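Local atomic coordinates of alpha-glucosidase YIHQ (Escherichia coli, PDB entry 5AEG), a protein that hydrolyses sulfoquinovosyl diacylglycerides and simpler sulfoquinovosides such as sulfoquinovosyl glycerol, releasing sulfoquinovose for use as a source of carbon and sulfur. Residues 192-197 against 225-230; 286-291 against 300-305; 508-513 against 539-544. One frame throughout, in Å; residues are numbered along the deposited sequence.

Contact 1: 192-197 against 225-230; sequences KYYCHV and RFECAD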
loop_
_atom_site.group_PDB
_atom_site.type_symbol
_atom_site.label_atom_id
_atom_site.label_comp_id
_atom_site.label_asym_id
_atom_site.label_seq_id
_atom_site.Cartn_x
_atom_site.Cartn_y
_atom_site.Cartn_z
ATOM N N LYS A 192 18.358 11.010 -8.104
ATOM C CA LYS A 192 18.829 9.822 -7.475
ATOM C C LYS A 192 19.116 9.981 -5.974
ATOM O O LYS A 192 20.242 9.737 -5.463
ATOM C CB LYS A 192 20.007 9.195 -8.264
ATOM C CG LYS A 192 19.550 8.550 -9.550
ATOM C CD LYS A 192 20.714 7.877 -10.289
ATOM C CE LYS A 192 20.247 7.230 -11.577
ATOM N NZ LYS A 192 21.430 6.561 -12.203
ATOM N N TYR A 193 18.098 10.463 -5.256
ATOM C CA TYR A 193 18.117 10.475 -3.831
ATOM C C TYR A 193 16.712 10.102 -3.382
ATOM O O TYR A 193 15.767 10.214 -4.174
ATOM C CB TYR A 193 18.496 11.820 -3.262
ATOM C CG TYR A 193 17.521 12.961 -3.470
ATOM C CD1 TYR A 193 16.423 13.132 -2.614
ATOM C CD2 TYR A 193 17.688 13.894 -4.474
ATOM C CE1 TYR A 193 15.535 14.202 -2.795
ATOM C CE2 TYR A 193 16.834 14.989 -4.623
ATOM C CZ TYR A 193 15.716 15.105 -3.747
ATOM O OH TYR A 193 14.779 16.148 -3.923
ATOM N N TYR A 194 16.609 9.765 -2.131
ATOM C CA TYR A 194 15.285 9.663 -1.482
ATOM C C TYR A 194 15.264 10.630 -0.371
ATOM O O TYR A 194 16.330 10.955 0.217
ATOM C CB TYR A 194 15.049 8.251 -0.909
ATOM C CG TYR A 194 15.853 7.751 0.328
ATOM C CD1 TYR A 194 15.623 8.253 1.605
ATOM C CD2 TYR A 194 16.813 6.740 0.222
ATOM C CE1 TYR A 194 16.375 7.814 2.694
ATOM C CE2 TYR A 194 17.552 6.299 1.334
ATOM C CZ TYR A 194 17.351 6.867 2.558
ATOM O OH TYR A 194 18.026 6.488 3.717
ATOM N N CYS A 195 14.055 11.103 -0.059
ATOM C CA CYS A 195 13.819 11.901 1.151
ATOM C C CYS A 195 12.773 11.236 2.035
ATOM O O CYS A 195 11.698 10.893 1.531
ATOM C CB CYS A 195 13.340 13.251 0.706
ATOM S SG CYS A 195 12.752 14.305 2.040
ATOM N N HIS A 196 13.099 10.986 3.294
ATOM C CA HIS A 196 12.196 10.359 4.249
ATOM C C HIS A 196 11.962 11.288 5.455
ATOM O O HIS A 196 12.934 11.803 6.044
ATOM C CB HIS A 196 12.738 9.046 4.751
ATOM C CG HIS A 196 11.870 8.429 5.801
ATOM N ND1 HIS A 196 10.581 8.019 5.537
ATOM C CD2 HIS A 196 12.057 8.245 7.132
ATOM C CE1 HIS A 196 10.035 7.552 6.642
ATOM N NE2 HIS A 196 10.907 7.698 7.635
ATOM N N VAL A 197 10.709 11.524 5.816
ATOM C CA VAL A 197 10.354 12.469 6.901
ATOM C C VAL A 197 9.804 11.632 8.073
ATOM O O VAL A 197 8.913 10.760 7.926
ATOM C CB VAL A 197 9.404 13.554 6.458
ATOM C CG1 VAL A 197 8.977 14.492 7.603
ATOM C CG2 VAL A 197 9.943 14.365 5.298
ATOM N N ARG A 225 15.462 12.958 6.338
ATOM C CA ARG A 225 16.720 12.248 6.062
ATOM C C ARG A 225 16.806 12.022 4.596
ATOM O O ARG A 225 15.791 11.725 3.961
ATOM C CB ARG A 225 16.696 10.879 6.680
ATOM C CG ARG A 225 17.029 10.823 8.166
ATOM C CD ARG A 225 16.556 9.455 8.707
ATOM N NE ARG A 225 15.872 9.630 9.964
ATOM C CZ ARG A 225 16.510 9.856 11.093
ATOM N NH1 ARG A 225 17.831 9.857 11.102
ATOM N NH2 ARG A 225 15.832 10.064 12.191
ATOM N N PHE A 226 18.020 12.131 4.044
ATOM C CA PHE A 226 18.262 11.927 2.601
ATOM C C PHE A 226 19.448 10.993 2.405
ATOM O O PHE A 226 20.431 10.965 3.250
ATOM C CB PHE A 226 18.584 13.195 1.848
ATOM C CG PHE A 226 17.607 14.303 1.985
ATOM C CD1 PHE A 226 17.457 14.976 3.187
ATOM C CD2 PHE A 226 16.875 14.731 0.888
ATOM C CE1 PHE A 226 16.605 16.026 3.291
ATOM C CE2 PHE A 226 16.021 15.798 0.978
ATOM C CZ PHE A 226 15.879 16.449 2.206
ATOM N N GLU A 227 19.377 10.153 1.371
ATOM C CA GLU A 227 20.586 9.442 0.891
ATOM C C GLU A 227 20.532 9.469 -0.585
ATOM O O GLU A 227 19.448 9.461 -1.172
ATOM C CB GLU A 227 20.674 8.010 1.277
ATOM C CG GLU A 227 21.271 7.677 2.570
ATOM C CD GLU A 227 21.411 6.180 2.796
ATOM O OE1 GLU A 227 20.396 5.547 3.191
ATOM O OE2 GLU A 227 22.561 5.669 2.724
ATOM N N CYS A 228 21.713 9.412 -1.215
ATOM C CA CYS A 228 21.852 9.333 -2.651
ATOM C C CYS A 228 22.413 7.957 -3.035
ATOM O O CYS A 228 22.863 7.175 -2.186
ATOM C CB CYS A 228 22.825 10.387 -3.186
ATOM S SG CYS A 228 22.405 12.088 -2.825
ATOM N N ALA A 229 22.313 7.664 -4.330
ATOM C CA ALA A 229 22.939 6.487 -4.885
ATOM C C ALA A 229 23.155 6.634 -6.372
ATOM O O ALA A 229 22.625 7.537 -7.022
ATOM C CB ALA A 229 22.172 5.190 -4.482
ATOM N N ASP A 230 24.000 5.753 -6.899
ATOM C CA ASP A 230 24.390 5.717 -8.290
ATOM C C ASP A 230 23.378 5.104 -9.195
ATOM O O ASP A 230 23.270 5.540 -10.389
ATOM C CB ASP A 230 25.715 4.931 -8.470
ATOM C CG ASP A 230 26.932 5.756 -7.984
ATOM O OD1 ASP A 230 26.771 7.027 -7.859
ATOM O OD2 ASP A 230 27.986 5.134 -7.695
#
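The Tyr194 ring carries the backbone N of Glu227 over the centre of one face, 3.9 Å above its plane. The Phe226 ring has Tyr193 CD1 at its edge, 3.9 Å from Phe226 CD2, while Cys195 approaches it obliquely, SG lying 4.1 Å from the ring centroid. The Tyr193 and Phe226 rings meet obliquely, their planes 53° apart, neither stacked nor T-shaped.

Strands 193-197 and 225-228 run antiparallel. Tyr194-Glu227 and His196-Arg225 are hydrogen-bonded pairs, and Tyr193-Cys228 and Cys195-Phe226 are the non-hydrogen-bonded ones. The pairing is tighter at His196, whose N and O both bond to Arg225, than at Tyr194, whose N binds Glu227 O at 3.0 Å while the return bond is weak. Tyr193, Cys195, Phe226 and Cys228 share one face of the sheet, where Phe226 also packs on Ile29 and Leu105.

On the other face, chi1 of 70° sets the Tyr194 ring between its own backbone N and carbonyl carbon, swinging it across to Glu227. The hydroxyl then donates to the anti lone pair of Glu227 OE1 at 2.6 Å, with ring and carboxylate planes 84° apart. Beyond the strand end, the extended Lys192 chain brings NZ to Asp230 O at 2.8 Å; NZ also forms a salt bridge with Glu595.

Two chemistries therefore divide this pairing in the N-terminal galactose mutarotase-like domain: one oblique sulfur-aromatic contact within an otherwise apolar face, and on the other a carboxylate held by both Tyr194 and the salt-bridged Arg102, which probably keeps Glu227 ionised.

Contact 2: 286-291 against 300-305; sequences WAQDWS and KRVMWN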
loop_
_atom_site.group_PDB
_atom_site.type_symbol
_atom_site.label_atom_id
_atom_site.label_comp_id
_atom_site.label_asym_id
_atom_site.label_seq_id
_atom_site.Cartn_x
_atom_site.Cartn_y
_atom_site.Cartn_z
ATOM N N TRP A 286 -9.739 -18.744 1.518
ATOM C CA TRP A 286 -9.731 -17.519 2.348
ATOM C C TRP A 286 -11.234 -17.213 2.580
ATOM O O TRP A 286 -11.977 -16.922 1.649
ATOM C CB TRP A 286 -9.089 -16.350 1.572
ATOM C CG TRP A 286 -9.358 -15.057 2.303
ATOM C CD1 TRP A 286 -9.072 -14.792 3.595
ATOM C CD2 TRP A 286 -10.094 -13.944 1.811
ATOM N NE1 TRP A 286 -9.531 -13.538 3.946
ATOM C CE2 TRP A 286 -10.162 -12.989 2.853
ATOM C CE3 TRP A 286 -10.607 -13.617 0.580
ATOM C CZ2 TRP A 286 -10.862 -11.779 2.712
ATOM C CZ3 TRP A 286 -11.235 -12.361 0.425
ATOM C CH2 TRP A 286 -11.387 -11.501 1.493
ATOM N N ALA A 287 -11.669 -17.411 3.816
ATOM C CA ALA A 287 -13.077 -17.299 4.205
ATOM C C ALA A 287 -13.173 -16.218 5.276
ATOM O O ALA A 287 -12.959 -16.467 6.497
ATOM C CB ALA A 287 -13.581 -18.649 4.777
ATOM N N GLN A 288 -13.470 -15.010 4.852
ATOM C CA GLN A 288 -13.507 -13.909 5.823
ATOM C C GLN A 288 -14.678 -13.999 6.866
ATOM O O GLN A 288 -14.592 -13.316 7.918
ATOM C CB GLN A 288 -13.495 -12.569 5.138
ATOM C CG GLN A 288 -14.702 -12.266 4.257
ATOM C CD GLN A 288 -14.703 -10.829 3.741
ATOM O OE1 GLN A 288 -13.829 -10.015 4.088
ATOM N NE2 GLN A 288 -15.788 -10.482 3.021
ATOM N N ASP A 289 -15.712 -14.784 6.544
ATOM C CA ASP A 289 -16.836 -15.038 7.495
ATOM C C ASP A 289 -16.626 -16.194 8.476
ATOM O O ASP A 289 -17.615 -16.601 9.096
ATOM C CB ASP A 289 -18.226 -15.158 6.740
ATOM C CG ASP A 289 -18.308 -16.313 5.833
ATOM O OD1 ASP A 289 -17.230 -16.749 5.367
ATOM O OD2 ASP A 289 -19.420 -16.851 5.599
ATOM N N TRP A 290 -15.359 -16.594 8.705
ATOM C CA TRP A 290 -14.957 -17.573 9.661
ATOM C C TRP A 290 -15.470 -17.323 11.092
ATOM O O TRP A 290 -15.650 -18.275 11.861
ATOM C CB TRP A 290 -13.462 -17.744 9.674
ATOM C CG TRP A 290 -12.761 -16.637 10.382
ATOM C CD1 TRP A 290 -12.745 -15.326 10.006
ATOM C CD2 TRP A 290 -12.072 -16.708 11.629
ATOM N NE1 TRP A 290 -12.059 -14.596 10.934
ATOM C CE2 TRP A 290 -11.662 -15.408 11.952
ATOM C CE3 TRP A 290 -11.781 -17.743 12.519
ATOM C CZ2 TRP A 290 -10.909 -15.102 13.131
ATOM C CZ3 TRP A 290 -11.012 -17.456 13.685
ATOM C CH2 TRP A 290 -10.610 -16.125 13.966
ATOM N N SER A 291 -15.720 -16.064 11.373
ATOM C CA SER A 291 -16.183 -15.511 12.649
ATOM C C SER A 291 -17.701 -15.313 12.684
ATOM O O SER A 291 -18.275 -14.945 13.702
ATOM C CB SER A 291 -15.388 -14.169 12.864
ATOM O OG SER A 291 -15.777 -13.172 11.900
ATOM N N LYS A 300 -25.168 -9.192 3.976
ATOM C CA LYS A 300 -24.363 -9.890 4.944
ATOM C C LYS A 300 -22.979 -9.262 5.087
ATOM O O LYS A 300 -22.306 -8.950 4.105
ATOM C CB LYS A 300 -24.258 -11.354 4.511
ATOM C CG LYS A 300 -25.667 -11.939 4.292
ATOM C CD LYS A 300 -25.816 -13.443 4.345
ATOM C CE LYS A 300 -24.965 -14.163 3.325
ATOM N NZ LYS A 300 -25.416 -13.983 1.927
ATOM N N ARG A 301 -22.555 -9.144 6.325
ATOM C CA ARG A 301 -21.305 -8.562 6.701
ATOM C C ARG A 301 -20.644 -9.618 7.585
ATOM O O ARG A 301 -21.306 -10.520 8.073
ATOM C CB ARG A 301 -21.604 -7.256 7.470
ATOM C CG ARG A 301 -20.993 -5.956 6.985
ATOM C CD ARG A 301 -21.532 -5.471 5.654
ATOM N NE ARG A 301 -20.942 -6.216 4.531
ATOM C CZ ARG A 301 -21.440 -6.314 3.282
ATOM N NH1 ARG A 301 -22.573 -5.660 2.911
ATOM N NH2 ARG A 301 -20.775 -7.081 2.391
ATOM N N VAL A 302 -19.337 -9.532 7.764
ATOM C CA VAL A 302 -18.567 -10.375 8.638
ATOM C C VAL A 302 -18.903 -9.893 10.077
ATOM O O VAL A 302 -19.054 -8.691 10.301
ATOM C CB VAL A 302 -17.072 -10.204 8.366
ATOM C CG1 VAL A 302 -16.230 -10.928 9.373
ATOM C CG2 VAL A 302 -16.738 -10.697 6.967
ATOM N N MET A 303 -18.957 -10.843 11.001
ATOM C CA MET A 303 -19.150 -10.586 12.414
ATOM C C MET A 303 -17.801 -10.217 13.014
ATOM O O MET A 303 -16.820 -11.021 13.013
ATOM C CB MET A 303 -19.767 -11.867 13.068
ATOM C CG MET A 303 -19.931 -11.874 14.581
ATOM S SD MET A 303 -21.319 -10.838 15.075
ATOM C CE MET A 303 -22.723 -11.646 14.325
ATOM N N TRP A 304 -17.687 -9.008 13.567
ATOM C CA TRP A 304 -16.392 -8.552 14.050
ATOM C C TRP A 304 -15.999 -9.020 15.471
ATOM O O TRP A 304 -15.793 -8.220 16.409
ATOM C CB TRP A 304 -16.280 -7.027 13.910
ATOM C CG TRP A 304 -16.237 -6.512 12.499
ATOM C CD1 TRP A 304 -16.425 -7.197 11.368
ATOM C CD2 TRP A 304 -15.989 -5.172 12.109
ATOM N NE1 TRP A 304 -16.370 -6.361 10.267
ATOM C CE2 TRP A 304 -16.093 -5.111 10.718
ATOM C CE3 TRP A 304 -15.737 -4.009 12.805
ATOM C CZ2 TRP A 304 -15.897 -3.936 10.013
ATOM C CZ3 TRP A 304 -15.561 -2.819 12.062
ATOM C CH2 TRP A 304 -15.603 -2.828 10.716
ATOM N N ASN A 305 -15.950 -10.322 15.653
ATOM C CA ASN A 305 -15.438 -10.920 16.867
ATOM C C ASN A 305 -14.540 -12.092 16.451
ATOM O O ASN A 305 -15.032 -13.065 15.927
ATOM C CB ASN A 305 -16.607 -11.388 17.756
ATOM C CG ASN A 305 -16.142 -11.690 19.183
ATOM O OD1 ASN A 305 -15.821 -10.789 19.935
ATOM N ND2 ASN A 305 -15.962 -12.942 19.485
#
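Ser291 turns OG between its backbone N and carbonyl carbon (chi1 68°), which aims the hydroxyl at Met303, while Val302 places CG1 opposite its own N (chi1 173°) and so directs that methyl at the 286-291 loop. The hydroxyl donates to Met303 O at 2.6 Å, lying in the carbonyl plane with a C=O...OG angle of 145°. This is the one hydrogen bond that crosses between the segments.

The other contacts are mostly carbon against carbonyl or hydroxyl oxygen. Val302 CG1 reaches Gln288 O at 3.2 Å and also Ser291 OG at 3.4 Å, so this branch touches both a carbonyl and a hydroxyl oxygen. The CG2 branch makes an apolar touch on Gln288 CG at 3.7 Å, the two side chains crossing obliquely. Ser291 CB approaches Asn305 O at 3.3 Å, and Met303 CB comes to 3.5 Å from Ser291 O. An alanine at Ser291 would keep CB beside Asn305 O but, without the hydroxyl, is likely to leave Met303 O without this donor and the two segments without their one direct hydrogen bond.

Gln288, Arg301, Val302 and Trp304 all bind the sulfoquinovosyl substrate. The Gln288 side chain is about 6 Å from that of the nucleophile Asp405, and its NE2 is bonded to Gln262 OE1. Both segments supply substrate-binding residues, so the contact probably helps to fix their relative placement.

Ala287 to Trp290 form a type I turn that leaves strand 282-286 of the TIM barrel. The chain then makes the antiparallel hairpin 293-296/299-302, whose second strand ends at Val302. Strand 329-334 flanks the turn: Trp286 packs on Leu331, and Trp290 NE1 bonds to Tyr333 O.

Contact 3: 508-513 against 539-544; sequences YTTLFE and GNRPGD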
loop_
_atom_site.group_PDB
_atom_site.type_symbol
_atom_site.label_atom_id
_atom_site.label_comp_id
_atom_site.label_asym_id
_atom_site.label_seq_id
_atom_site.Cartn_x
_atom_site.Cartn_y
_atom_site.Cartn_z
ATOM N N TYR A 508 -13.432 -5.426 -6.127
ATOM C CA TYR A 508 -14.193 -5.576 -4.896
ATOM C C TYR A 508 -15.551 -4.790 -4.895
ATOM O O TYR A 508 -16.646 -5.351 -4.641
ATOM C CB TYR A 508 -13.354 -5.158 -3.725
ATOM C CG TYR A 508 -14.142 -5.108 -2.418
ATOM C CD1 TYR A 508 -14.425 -6.283 -1.714
ATOM C CD2 TYR A 508 -14.596 -3.900 -1.908
ATOM C CE1 TYR A 508 -15.138 -6.259 -0.511
ATOM C CE2 TYR A 508 -15.306 -3.868 -0.716
ATOM C CZ TYR A 508 -15.568 -5.049 -0.042
ATOM O OH TYR A 508 -16.273 -5.050 1.131
ATOM N N THR A 509 -15.466 -3.491 -5.085
ATOM C CA THR A 509 -16.545 -2.553 -4.754
ATOM C C THR A 509 -17.675 -2.663 -5.768
ATOM O O THR A 509 -17.527 -2.407 -6.968
ATOM C CB THR A 509 -16.077 -1.095 -4.691
ATOM O OG1 THR A 509 -15.000 -0.933 -3.752
ATOM C CG2 THR A 509 -17.244 -0.193 -4.309
ATOM N N THR A 510 -18.824 -3.091 -5.248
ATOM C CA THR A 510 -19.947 -3.477 -6.030
ATOM C C THR A 510 -21.141 -2.589 -5.519
ATOM O O THR A 510 -21.860 -2.970 -4.620
ATOM C CB THR A 510 -20.225 -4.955 -5.790
ATOM O OG1 THR A 510 -19.034 -5.745 -5.900
ATOM C CG2 THR A 510 -21.249 -5.459 -6.745
ATOM N N LEU A 511 -21.298 -1.426 -6.077
ATOM C CA LEU A 511 -22.240 -0.410 -5.628
ATOM C C LEU A 511 -22.704 0.335 -6.833
ATOM O O LEU A 511 -22.086 0.244 -7.884
ATOM C CB LEU A 511 -21.523 0.598 -4.740
ATOM C CG LEU A 511 -21.019 0.105 -3.412
ATOM C CD1 LEU A 511 -20.231 1.252 -2.724
ATOM C CD2 LEU A 511 -22.090 -0.467 -2.474
ATOM N N PHE A 512 -23.844 1.030 -6.703
ATOM C CA PHE A 512 -24.339 1.918 -7.762
ATOM C C PHE A 512 -24.484 1.200 -9.075
ATOM O O PHE A 512 -24.079 1.731 -10.120
ATOM C CB PHE A 512 -23.423 3.177 -7.911
ATOM C CG PHE A 512 -23.165 3.870 -6.631
ATOM C CD1 PHE A 512 -24.230 4.374 -5.879
ATOM C CD2 PHE A 512 -21.883 4.021 -6.140
ATOM C CE1 PHE A 512 -24.016 4.995 -4.651
ATOM C CE2 PHE A 512 -21.671 4.621 -4.911
ATOM C CZ PHE A 512 -22.716 5.144 -4.179
ATOM N N GLU A 513 -25.028 -0.011 -9.073
ATOM C CA GLU A 513 -25.107 -0.704 -10.354
ATOM C C GLU A 513 -23.757 -1.112 -11.053
ATOM O O GLU A 513 -23.768 -1.521 -12.217
ATOM C CB GLU A 513 -25.974 0.094 -11.370
ATOM C CG GLU A 513 -27.389 0.460 -10.846
ATOM C CD GLU A 513 -28.097 -0.671 -10.068
ATOM O OE1 GLU A 513 -28.165 -1.835 -10.544
ATOM O OE2 GLU A 513 -28.612 -0.399 -8.955
ATOM N N GLY A 539 -16.389 -9.953 -3.576
ATOM C CA GLY A 539 -16.912 -8.559 -3.590
ATOM C C GLY A 539 -17.946 -8.332 -2.494
ATOM O O GLY A 539 -18.450 -9.286 -1.871
ATOM N N ASN A 540 -18.325 -7.091 -2.273
ATOM C CA ASN A 540 -19.247 -6.812 -1.147
ATOM C C ASN A 540 -20.672 -7.314 -1.374
ATOM O O ASN A 540 -21.388 -7.500 -0.378
ATOM C CB ASN A 540 -19.309 -5.351 -0.733
ATOM C CG ASN A 540 -19.710 -4.437 -1.848
ATOM O OD1 ASN A 540 -19.004 -4.339 -2.815
ATOM N ND2 ASN A 540 -20.908 -3.837 -1.779
ATOM N N ARG A 541 -21.050 -7.489 -2.623
ATOM C CA ARG A 541 -22.420 -8.035 -3.087
ATOM C C ARG A 541 -22.213 -9.240 -3.985
ATOM O O ARG A 541 -22.242 -9.134 -5.243
ATOM C CB ARG A 541 -23.236 -6.982 -3.791
ATOM C CG ARG A 541 -23.764 -5.844 -2.889
ATOM C CD ARG A 541 -24.550 -4.833 -3.759
ATOM N NE ARG A 541 -24.867 -3.623 -2.988
ATOM C CZ ARG A 541 -25.286 -2.453 -3.477
ATOM N NH1 ARG A 541 -25.400 -2.234 -4.781
ATOM N NH2 ARG A 541 -25.538 -1.456 -2.629
ATOM N N PRO A 542 -21.889 -10.369 -3.365
ATOM C CA PRO A 542 -21.429 -11.522 -4.139
ATOM C C PRO A 542 -22.364 -11.981 -5.247
ATOM O O PRO A 542 -21.938 -12.351 -6.383
ATOM C CB PRO A 542 -21.271 -12.585 -3.064
ATOM C CG PRO A 542 -20.925 -11.826 -1.821
ATOM C CD PRO A 542 -21.803 -10.610 -1.916
ATOM N N GLY A 543 -23.673 -11.907 -4.954
ATOM C CA GLY A 543 -24.698 -12.274 -5.979
ATOM C C GLY A 543 -24.762 -11.419 -7.177
ATOM O O GLY A 543 -25.327 -11.837 -8.172
ATOM N N ASP A 544 -24.172 -10.222 -7.169
ATOM C CA ASP A 544 -24.180 -9.363 -8.323
ATOM C C ASP A 544 -22.969 -9.559 -9.219
ATOM O O ASP A 544 -22.895 -8.974 -10.262
ATOM C CB ASP A 544 -24.178 -7.888 -7.929
ATOM C CG ASP A 544 -25.532 -7.427 -7.330
ATOM O OD1 ASP A 544 -26.493 -8.201 -7.403
ATOM O OD2 ASP A 544 -25.584 -6.312 -6.807
HETATM O O HOH W 1 -25.439 1.206 -4.315
#
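Tyr508 meets Asn540 first: with CG opposite the backbone N (chi1 172°), its ring is set beside Asn540, the hydroxyl oxygen 3.6 Å from Asn540 CB and the backbone N of Asn540 over one face. The same ring makes an edge-to-face contact with His537, a substrate-binding residue. The Tyr508 carbonyl accepts a weak bond from Asn540 N and a bond of 2.7 Å from Thr510 OG1, which arrives above the carbonyl plane. Gly539, whose CA is 3.4 Å from Tyr508 O, would have any CB crowded against that oxygen.

Thr509 turns away, its side chain about 3 Å from that of Asp472, the inferred proton donor. Both segments are loops following strands of the TIM barrel, 501-505 and 534-536, at the catalytic end characteristic of this fold.

At Thr510 the Asn540 amide pairs with both backbone polar groups of one residue. Thr510 N donates to Asn540 OD1 at 2.7 Å, in the carbonyl plane on a lone pair, and Asn540 ND2 returns a bond of 3.1 Å to Thr510 O, from 42° out of that carbonyl's plane. Thr510 CG2 packs against both Arg541 CB and Asp544 CB.

Leu511 CD2 lies over one face of the Arg541 guanidinium, 3.6 Å from NH2. At Phe512, a water accepts from the backbone N at 2.9 Å and from Arg541 NH2.

In the fold
The three contacts follow one another along the chain, each closing before the next opens. Contact 1 belongs to the N-terminal beta-sandwich region and lies across the chain's centre from the other two, its centre about 42 Å from the centre of each and its nearest atoms about 28 Å away; it touches neither. Contacts 2 and 3 share the TIM barrel, on loops after strands 282-286, 501-505 and 534-536 and on the hairpin 293-296/299-302. Their centres are about 17 Å apart, and they meet where Arg301 NH2 probably bonds to Asn540 O at 2.9 Å. That junction ties substrate-binding Arg301 to the loop after His537, consistent with both bordering the same active site.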